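PDB 3ON3: Keto/oxoacid ferredoxin oxidoreductase, gamma subunit from Geobacter sulfurreducens, which probably forms part of a 2-oxoacid:ferredoxin oxidoreductase, an enzyme that oxidises keto acids and passes the electrons to ferredoxin. Local coordinates for residues 23-28 with 144-149. Sequence-based numbering, arbitrary orientation.
Sequences VIMAEA and GVVSKE
V146 reaches into the angle between M25 and A28 with both of its methyls, while V145, one residue earlier, meets the far end of M25. That residue is selenomethionine, and its chain is bent at chi2 (-67°) and again at chi3 (-29°), which carries the terminal CE toward the A28 end of the helix and against the two valines. The dense part is here: M25 CE lies 3.5 Å from V145 CG1, closer than carbons usually sit, and 3.8 Å from V146 CG1. The selenium leans on the other branch, with M25 SE 4.1 Å from V146 CG2. That same methyl touches the second helical partner more lightly, V146 CG2 standing 4.2 Å from A28 CB. V146 CG1 also comes up against the helix backbone, 4.1 Å from A28 C. In the fold, a mixed sheet flanked by helices, helix 18-32 follows strand 6-12; the turn 144-147 joins helix 131-143 to helix 148-157, whose first residues are K148 and E149. M25 also packs on I8 and F10 of strand 6-12 and on L136 and V140 of helix 131-143, so M25 lies between the sheet, helix 131-143 and the turn. Cut back to an alanine, V146 would lose both methyls, and a gap would probably open beside M25 CE and SE and A28, leaving the end of M25 freer to turn. On either side of the two valines the contact thins out: G144, with positive phi, follows helix 131-143 at an exposed position; S147 N-caps the next helix through OG to A150 N, its own N bonded to D33 OD2, and E149 is exposed.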
ATOM      1  N   VAL B  23       2.645  -1.358   4.483  1.00 44.90           N
ATOM      2  CA  VAL B  23       3.219  -2.260   3.499  1.00 38.75           C
ATOM      3  C   VAL B  23       4.547  -2.878   3.976  1.00 38.37           C
ATOM      4  O   VAL B  23       4.733  -4.094   3.911  1.00 32.86           O
ATOM      5  CB  VAL B  23       3.401  -1.579   2.151  1.00 31.39           C
ATOM      6  CG1 VAL B  23       4.356  -2.395   1.295  1.00 31.10           C
ATOM      7  CG2 VAL B  23       2.036  -1.389   1.469  1.00 36.33           C
ATOM      8  N   ILE B  24       5.456  -2.030   4.448  1.00 34.92           N
ATOM      9  CA  ILE B  24       6.706  -2.484   5.051  1.00 39.90           C
ATOM     10  C   ILE B  24       6.494  -3.530   6.165  1.00 42.50           C
ATOM     11  O   ILE B  24       7.138  -4.588   6.169  1.00 31.26           O
ATOM     12  CB  ILE B  24       7.515  -1.293   5.580  1.00 33.89           C
ATOM     13  CG1 ILE B  24       7.979  -0.422   4.412  1.00 43.02           C
ATOM     14  CG2 ILE B  24       8.703  -1.774   6.399  1.00 32.20           C
ATOM     15  CD1 ILE B  24       8.629   0.866   4.835  1.00 37.45           C
HETATM   16  N   MSE B  25       5.571  -3.252   7.084  1.00 37.78           N
HETATM   17  CA  MSE B  25       5.250  -4.208   8.146  1.00 37.35           C
HETATM   18  C   MSE B  25       4.741  -5.542   7.614  1.00 38.33           C
HETATM   19  O   MSE B  25       5.108  -6.594   8.140  1.00 35.20           O
HETATM   20  CB  MSE B  25       4.215  -3.641   9.126  1.00 46.54           C
HETATM   21  CG  MSE B  25       4.789  -2.919  10.320  1.00 55.51           C
HETATM   22 SE   MSE B  25       5.763  -4.041  11.595  0.71 51.25          SE
HETATM   23  CE  MSE B  25       4.812  -5.706  11.303  1.00 34.40           C
ATOM     24  N   ALA B  26       3.874  -5.501   6.597  1.00 36.26           N
ATOM     25  CA  ALA B  26       3.324  -6.719   6.010  1.00 43.04           C
ATOM     26  C   ALA B  26       4.411  -7.579   5.332  1.00 43.27           C
ATOM     27  O   ALA B  26       4.419  -8.809   5.463  1.00 46.71           O
ATOM     28  CB  ALA B  26       2.169  -6.382   5.012  1.00 30.45           C
ATOM     29  N   GLU B  27       5.315  -6.928   4.605  1.00 39.05           N
ATOM     30  CA  GLU B  27       6.405  -7.621   3.909  1.00 39.34           C
ATOM     31  C   GLU B  27       7.512  -8.109   4.867  1.00 40.74           C
ATOM     32  O   GLU B  27       8.167  -9.120   4.607  1.00 35.19           O
ATOM     33  CB  GLU B  27       6.955  -6.741   2.775  1.00 47.18           C
ATOM     34  CG  GLU B  27       5.947  -6.573   1.612  1.00 46.74           C
ATOM     35  CD  GLU B  27       6.294  -5.464   0.616  1.00 44.42           C
ATOM     36  OE1 GLU B  27       7.261  -4.713   0.851  1.00 38.59           O
ATOM     37  OE2 GLU B  27       5.577  -5.337  -0.410  1.00 49.88           O
ATOM     38  N   ALA B  28       7.694  -7.406   5.987  1.00 44.41           N
ATOM     39  CA  ALA B  28       8.632  -7.866   7.008  1.00 37.81           C
ATOM     40  C   ALA B  28       8.152  -9.206   7.517  1.00 38.04           C
ATOM     41  O   ALA B  28       8.919 -10.148   7.612  1.00 38.00           O
ATOM     42  CB  ALA B  28       8.733  -6.874   8.145  1.00 33.86           C
ATOM     43  N   GLY B 144       7.152  -6.615  19.023  1.00 40.70           N
ATOM     44  CA  GLY B 144       7.904  -7.823  18.750  1.00 36.83           C
ATOM     45  C   GLY B 144       7.192  -8.731  17.761  1.00 31.38           C
ATOM     46  O   GLY B 144       7.393  -9.926  17.780  1.00 37.17           O
ATOM     47  N   VAL B 145       6.358  -8.172  16.888  1.00 35.05           N
ATOM     48  CA  VAL B 145       5.583  -9.019  15.982  1.00 45.89           C
ATOM     49  C   VAL B 145       6.465  -9.616  14.870  1.00 51.47           C
ATOM     50  O   VAL B 145       6.236 -10.745  14.421  1.00 43.63           O
ATOM     51  CB  VAL B 145       4.312  -8.295  15.408  1.00 52.04           C
ATOM     52  CG1 VAL B 145       4.685  -7.207  14.409  1.00 49.33           C
ATOM     53  CG2 VAL B 145       3.383  -9.293  14.765  1.00 50.96           C
ATOM     54  N   VAL B 146       7.478  -8.857  14.447  1.00 42.98           N
ATOM     55  CA  VAL B 146       8.455  -9.329  13.461  1.00 28.40           C
ATOM     56  C   VAL B 146       9.859  -9.124  14.014  1.00 38.46           C
ATOM     57  O   VAL B 146      10.058  -8.258  14.873  1.00 30.61           O
ATOM     58  CB  VAL B 146       8.333  -8.573  12.119  1.00 30.06           C
ATOM     59  CG1 VAL B 146       6.979  -8.862  11.463  1.00 34.40           C
ATOM     60  CG2 VAL B 146       8.517  -7.053  12.304  1.00 29.87           C
ATOM     61  N   SER B 147      10.830  -9.903  13.527  1.00 33.28           N
ATOM     62  CA  SER B 147      12.216  -9.712  13.949  1.00 38.06           C
ATOM     63  C   SER B 147      12.686  -8.346  13.481  1.00 31.50           C
ATOM     64  O   SER B 147      12.180  -7.814  12.493  1.00 32.80           O
ATOM     65  CB  SER B 147      13.136 -10.810  13.391  1.00 41.31           C
ATOM     66  OG  SER B 147      13.136 -10.804  11.965  1.00 41.66           O
ATOM     67  N   LYS B 148      13.648  -7.784  14.200  1.00 35.88           N
ATOM     68  CA  LYS B 148      14.250  -6.522  13.803  1.00 33.36           C
ATOM     69  C   LYS B 148      14.871  -6.675  12.413  1.00 36.02           C
ATOM     70  O   LYS B 148      14.787  -5.763  11.589  1.00 30.25           O
ATOM     71  CB  LYS B 148      15.304  -6.077  14.831  1.00 30.58           C
ATOM     72  CG  LYS B 148      15.993  -4.742  14.494  1.00 32.74           C
ATOM     73  CD  LYS B 148      17.244  -4.488  15.372  1.00 30.93           C
ATOM     74  CE  LYS B 148      17.763  -3.052  15.226  1.00 29.89           C
ATOM     75  NZ  LYS B 148      19.169  -2.870  15.772  1.00 34.35           N
ATOM     76  N   GLU B 149      15.471  -7.838  12.150  1.00 33.79           N
ATOM     77  CA  GLU B 149      16.064  -8.098  10.842  1.00 36.66           C
ATOM     78  C   GLU B 149      15.030  -8.063   9.707  1.00 38.22           C
ATOM     79  O   GLU B 149      15.278  -7.444   8.668  1.00 40.80           O
ATOM     80  CB  GLU B 149      16.879  -9.414  10.816  1.00 31.07           C
ATOM     81  CG  GLU B 149      17.391  -9.788   9.413  1.00 32.11           C
ATOM     82  CD  GLU B 149      18.164 -11.119   9.325  1.00 44.47           C
ATOM     83  OE1 GLU B 149      18.261 -11.867  10.319  1.00 42.35           O
ATOM     84  OE2 GLU B 149      18.683 -11.419   8.227  1.00 56.52           O
TER